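Local coordinates for fatty acid-binding protein 2 (Manduca sexta, PDB 1MDC), which binds fatty acids in a 1:1 molar ratio inside a beta-barrel that accommodates hydrophobic ligands, at residues T61-V73 / D78-V90. Residues are numbered along the deposited sequence; the frame is centred on the assembly and turned at random.
Sequences TVSFKSGVEFDDV and DSVKSMYTVDGNV. Unlike the reference sequence in segment 78-90: D78 (reference Glu). With SO4 (sulfate ion), chain B.
F70 and D72 pair with S82 and V80 in an antiparallel hairpin whose strand axes, 70-73 and 78-87, run at 127°. Both are hydrogen-bonded pairs, evidenced by N-H...O links in both directions; D71-K81 and V73-S79 are the non-hydrogen-bonded pairs between and beside them. Ahead of F70, a type II turn from K65 to V68 lets G67 N reach Y84 O (2.9 Å), and S66 OG accepts V86 N (3.0 Å). A water sits within hydrogen-bonding distance of K65 O and V68 O and accepts from Y84 N.

The Y84 ring lies face-to-face on F64, centroids 4.1 Å apart and planes at 8°, while F70 CZ meets its edge at CE1 (3.8 Å). With F70 CG between its backbone N and carbonyl carbon (chi1 59°), the ring lies against S82, whose CB makes a CH-pi contact over its face. S82 OG donates to D72 OD2 (2.6 Å) at the anti lone pair; a second water links that oxygen to Y84 OH, which also lies near O1 of a sulfate held by H93 and K106. Losing the Y84 ring to an alanine is likely to leave that F64 face without its stack and the second water without its phenol partner. On the face carrying D71, V73 and S79, K81 bends at chi2 and chi3 to set NZ in a salt bridge with D71 OD1 (3.0 Å), on its syn side but tilted from the carboxylate plane.

Strand 78-87 continues the sheet onto strand 90-97, where H93 stacks on Y84 and bonds S82 OG. Strand 70-74 is the sheet edge here; 60-64, before the turn, pairs instead with 48-54. The F64-Y84 stack spans the place where 60-64 and 70-74 part, as in the fatty-acid-binding protein barrel; separately, the V80 side chain lies about 4 Å from the bound palmitate.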
loop_
_atom_site.group_PDB
_atom_site.type_symbol
_atom_site.label_atom_id
_atom_site.label_comp_id
_atom_site.label_asym_id
_atom_site.label_seq_id
_atom_site.Cartn_x
_atom_site.Cartn_y
_atom_site.Cartn_z
ATOM N N THR A 61 10.474 -8.060 1.274
ATOM C CA THR A 61 9.602 -8.813 2.150
ATOM C C THR A 61 9.719 -8.246 3.551
ATOM O O THR A 61 10.776 -8.370 4.157
ATOM C CB THR A 61 9.844 -10.287 2.135
ATOM O OG1 THR A 61 9.638 -10.776 0.819
ATOM C CG2 THR A 61 8.831 -10.942 3.066
ATOM N N VAL A 62 8.655 -7.605 4.064
ATOM C CA VAL A 62 8.661 -7.007 5.401
ATOM C C VAL A 62 7.650 -7.693 6.333
ATOM O O VAL A 62 6.568 -8.088 5.904
ATOM C CB VAL A 62 8.290 -5.557 5.220
ATOM C CG1 VAL A 62 8.359 -4.882 6.559
ATOM C CG2 VAL A 62 9.326 -4.976 4.254
ATOM N N SER A 63 7.996 -7.848 7.612
ATOM C CA SER A 63 7.110 -8.501 8.585
ATOM C C SER A 63 6.586 -7.477 9.559
ATOM O O SER A 63 7.255 -6.461 9.846
ATOM C CB SER A 63 7.809 -9.571 9.497
ATOM O OG SER A 63 8.385 -10.515 8.654
ATOM N N PHE A 64 5.395 -7.760 10.080
ATOM C CA PHE A 64 4.810 -6.841 11.033
ATOM C C PHE A 64 3.766 -7.555 11.844
ATOM O O PHE A 64 3.371 -8.657 11.474
ATOM C CB PHE A 64 4.045 -5.615 10.329
ATOM C CG PHE A 64 3.076 -6.044 9.271
ATOM C CD1 PHE A 64 1.761 -6.318 9.590
ATOM C CD2 PHE A 64 3.496 -6.154 7.937
ATOM C CE1 PHE A 64 0.846 -6.735 8.596
ATOM C CE2 PHE A 64 2.618 -6.578 6.953
ATOM C CZ PHE A 64 1.283 -6.873 7.300
ATOM N N LYS A 65 3.363 -6.884 12.929
ATOM C CA LYS A 65 2.330 -7.315 13.873
ATOM C C LYS A 65 1.190 -6.321 13.768
ATOM O O LYS A 65 1.433 -5.130 13.672
ATOM C CB LYS A 65 2.635 -7.412 15.373
ATOM C CG LYS A 65 3.894 -8.219 15.567
ATOM C CD LYS A 65 4.244 -8.602 16.999
ATOM C CE LYS A 65 5.578 -9.349 17.046
ATOM N NZ LYS A 65 5.468 -10.794 17.193
ATOM N N SER A 66 -0.042 -6.813 13.792
ATOM C CA SER A 66 -1.207 -5.949 13.718
ATOM C C SER A 66 -1.273 -4.995 14.909
ATOM O O SER A 66 -1.139 -5.411 16.044
ATOM C CB SER A 66 -2.472 -6.793 13.586
ATOM O OG SER A 66 -3.622 -5.987 13.474
ATOM N N GLY A 67 -1.463 -3.698 14.688
ATOM C CA GLY A 67 -1.546 -2.768 15.803
ATOM C C GLY A 67 -0.241 -2.167 16.297
ATOM O O GLY A 67 -0.237 -1.365 17.227
ATOM N N VAL A 68 0.873 -2.535 15.690
ATOM C CA VAL A 68 2.150 -2.007 16.144
ATOM C C VAL A 68 2.793 -1.101 15.112
ATOM O O VAL A 68 3.028 -1.472 13.982
ATOM C CB VAL A 68 3.086 -3.172 16.478
ATOM C CG1 VAL A 68 4.481 -2.686 16.883
ATOM C CG2 VAL A 68 2.453 -4.007 17.610
ATOM N N GLU A 69 3.091 0.103 15.516
ATOM C CA GLU A 69 3.712 1.025 14.588
ATOM C C GLU A 69 5.194 0.750 14.435
ATOM O O GLU A 69 5.846 0.336 15.387
ATOM C CB GLU A 69 3.737 2.379 15.295
ATOM C CG GLU A 69 2.397 3.071 15.482
ATOM C CD GLU A 69 2.553 4.585 15.640
ATOM O OE1 GLU A 69 3.784 5.049 15.707
ATOM O OE2 GLU A 69 1.612 5.302 15.723
ATOM N N PHE A 70 5.743 0.995 13.250
ATOM C CA PHE A 70 7.162 0.773 13.036
ATOM C C PHE A 70 7.717 1.712 11.966
ATOM O O PHE A 70 6.973 2.164 11.098
ATOM C CB PHE A 70 7.404 -0.659 12.619
ATOM C CG PHE A 70 6.708 -1.158 11.360
ATOM C CD1 PHE A 70 5.341 -1.514 11.393
ATOM C CD2 PHE A 70 7.404 -1.326 10.160
ATOM C CE1 PHE A 70 4.729 -1.996 10.244
ATOM C CE2 PHE A 70 6.793 -1.808 9.004
ATOM C CZ PHE A 70 5.432 -2.167 9.051
ATOM N N ASP A 71 9.023 1.996 12.040
ATOM C CA ASP A 71 9.693 2.846 11.081
ATOM C C ASP A 71 9.744 2.040 9.799
ATOM O O ASP A 71 10.047 0.842 9.794
ATOM C CB ASP A 71 11.102 3.182 11.543
ATOM C CG ASP A 71 11.129 3.960 12.807
ATOM O OD1 ASP A 71 10.270 4.926 12.900
ATOM O OD2 ASP A 71 11.896 3.703 13.660
ATOM N N ASP A 72 9.425 2.686 8.692
ATOM C CA ASP A 72 9.394 1.996 7.402
ATOM C C ASP A 72 9.745 2.878 6.193
ATOM O O ASP A 72 9.867 4.083 6.319
ATOM C CB ASP A 72 7.889 1.542 7.295
ATOM C CG ASP A 72 7.436 0.479 6.274
ATOM O OD1 ASP A 72 8.372 -0.245 5.753
ATOM O OD2 ASP A 72 6.273 0.347 5.983
ATOM N N VAL A 73 9.909 2.236 5.037
ATOM C CA VAL A 73 10.227 2.902 3.786
ATOM C C VAL A 73 9.301 2.306 2.741
ATOM O O VAL A 73 9.313 1.099 2.527
ATOM C CB VAL A 73 11.667 2.698 3.386
ATOM C CG1 VAL A 73 11.861 3.472 2.088
ATOM C CG2 VAL A 73 12.622 3.204 4.457
ATOM N N ASP A 78 10.210 6.614 0.351
ATOM C CA ASP A 78 9.663 7.549 1.322
ATOM C C ASP A 78 9.713 7.012 2.736
ATOM O O ASP A 78 9.261 5.906 2.964
ATOM C CB ASP A 78 8.211 7.879 0.857
ATOM C CG ASP A 78 8.218 8.294 -0.637
ATOM O OD1 ASP A 78 8.671 9.495 -0.785
ATOM O OD2 ASP A 78 7.885 7.596 -1.618
ATOM N N SER A 79 10.260 7.806 3.657
ATOM C CA SER A 79 10.373 7.398 5.063
ATOM C C SER A 79 9.097 7.649 5.802
ATOM O O SER A 79 8.616 8.761 5.814
ATOM C CB SER A 79 11.450 8.186 5.843
ATOM O OG SER A 79 12.696 7.977 5.156
ATOM N N VAL A 80 8.535 6.642 6.433
ATOM C CA VAL A 80 7.305 6.888 7.172
ATOM C C VAL A 80 7.233 6.020 8.431
ATOM O O VAL A 80 8.110 5.207 8.707
ATOM C CB VAL A 80 6.086 6.465 6.280
ATOM C CG1 VAL A 80 6.110 7.271 4.959
ATOM C CG2 VAL A 80 6.122 4.930 5.963
ATOM N N LYS A 81 6.174 6.208 9.194
ATOM C CA LYS A 81 5.909 5.426 10.372
ATOM C C LYS A 81 4.694 4.625 9.835
ATOM O O LYS A 81 3.704 5.237 9.415
ATOM C CB LYS A 81 5.462 6.198 11.569
ATOM C CG LYS A 81 5.433 5.313 12.759
ATOM C CD LYS A 81 6.832 5.140 13.299
ATOM C CE LYS A 81 6.969 5.737 14.674
ATOM N NZ LYS A 81 8.357 5.955 15.022
ATOM N N SER A 82 4.722 3.283 9.786
ATOM C CA SER A 82 3.551 2.557 9.256
ATOM C C SER A 82 2.857 1.803 10.378
ATOM O O SER A 82 3.482 1.469 11.378
ATOM C CB SER A 82 4.007 1.425 8.236
ATOM O OG SER A 82 4.401 1.830 6.967
ATOM N N MET A 83 1.581 1.519 10.217
ATOM C CA MET A 83 0.850 0.760 11.206
ATOM C C MET A 83 -0.201 -0.033 10.451
ATOM O O MET A 83 -1.050 0.561 9.791
ATOM C CB MET A 83 0.213 1.562 12.372
ATOM C CG MET A 83 -0.196 0.683 13.533
ATOM S SD MET A 83 -1.955 0.457 13.415
ATOM C CE MET A 83 -2.487 1.723 14.505
ATOM N N TYR A 84 -0.161 -1.359 10.503
ATOM C CA TYR A 84 -1.182 -2.077 9.794
ATOM C C TYR A 84 -2.093 -2.725 10.830
ATOM O O TYR A 84 -1.626 -3.139 11.877
ATOM C CB TYR A 84 -0.628 -3.268 9.027
ATOM C CG TYR A 84 0.224 -3.043 7.812
ATOM C CD1 TYR A 84 1.547 -2.583 7.948
ATOM C CD2 TYR A 84 -0.305 -3.299 6.546
ATOM C CE1 TYR A 84 2.318 -2.409 6.819
ATOM C CE2 TYR A 84 0.446 -3.103 5.417
ATOM C CZ TYR A 84 1.787 -2.665 5.567
ATOM O OH TYR A 84 2.564 -2.501 4.438
ATOM N N THR A 85 -3.386 -2.796 10.518
ATOM C CA THR A 85 -4.446 -3.412 11.317
ATOM C C THR A 85 -4.969 -4.500 10.384
ATOM O O THR A 85 -5.378 -4.157 9.267
ATOM C CB THR A 85 -5.623 -2.461 11.571
ATOM O OG1 THR A 85 -5.109 -1.510 12.486
ATOM C CG2 THR A 85 -6.676 -3.272 12.266
ATOM N N VAL A 86 -4.918 -5.779 10.819
ATOM C CA VAL A 86 -5.391 -6.943 10.051
ATOM C C VAL A 86 -6.709 -7.354 10.716
ATOM O O VAL A 86 -6.708 -7.660 11.922
ATOM C CB VAL A 86 -4.384 -8.062 10.065
ATOM C CG1 VAL A 86 -4.958 -9.122 9.164
ATOM C CG2 VAL A 86 -3.102 -7.540 9.415
ATOM N N ASP A 87 -7.833 -7.323 9.971
ATOM C CA ASP A 87 -9.134 -7.656 10.552
ATOM C C ASP A 87 -9.902 -8.391 9.511
ATOM O O ASP A 87 -10.632 -7.827 8.700
ATOM C CB ASP A 87 -9.840 -6.346 11.056
ATOM C CG ASP A 87 -11.146 -6.406 11.848
ATOM O OD1 ASP A 87 -11.671 -7.581 11.975
ATOM O OD2 ASP A 87 -11.692 -5.450 12.312
ATOM N N GLY A 88 -9.684 -9.678 9.541
ATOM C CA GLY A 88 -10.340 -10.542 8.585
ATOM C C GLY A 88 -9.846 -10.293 7.141
ATOM O O GLY A 88 -8.675 -10.424 6.813
ATOM N N ASN A 89 -10.773 -9.936 6.262
ATOM C CA ASN A 89 -10.439 -9.687 4.870
ATOM C C ASN A 89 -10.072 -8.209 4.635
ATOM O O ASN A 89 -9.827 -7.821 3.507
ATOM C CB ASN A 89 -11.597 -10.020 3.898
ATOM C CG ASN A 89 -12.788 -9.172 4.350
ATOM O OD1 ASN A 89 -13.503 -9.568 5.297
ATOM N ND2 ASN A 89 -12.992 -8.001 3.753
ATOM N N VAL A 90 -10.041 -7.396 5.678
ATOM C CA VAL A 90 -9.698 -5.981 5.514
ATOM C C VAL A 90 -8.381 -5.673 6.210
ATOM O O VAL A 90 -8.284 -5.885 7.418
ATOM C CB VAL A 90 -10.749 -5.017 6.177
ATOM C CG1 VAL A 90 -10.354 -3.550 5.918
ATOM C CG2 VAL A 90 -12.082 -5.258 5.540
HETATM S S SO4 B . 0.697 -1.857 1.328
HETATM O O1 SO4 B . 0.436 -2.787 2.432
HETATM O O2 SO4 B . 0.200 -2.417 0.088
HETATM O O3 SO4 B . -0.008 -0.585 1.535
HETATM O O4 SO4 B . 2.167 -1.634 1.217
HETATM O O HOH W 1 1.764 -2.831 12.024
HETATM O O HOH W 2 4.974 -1.758 4.345
#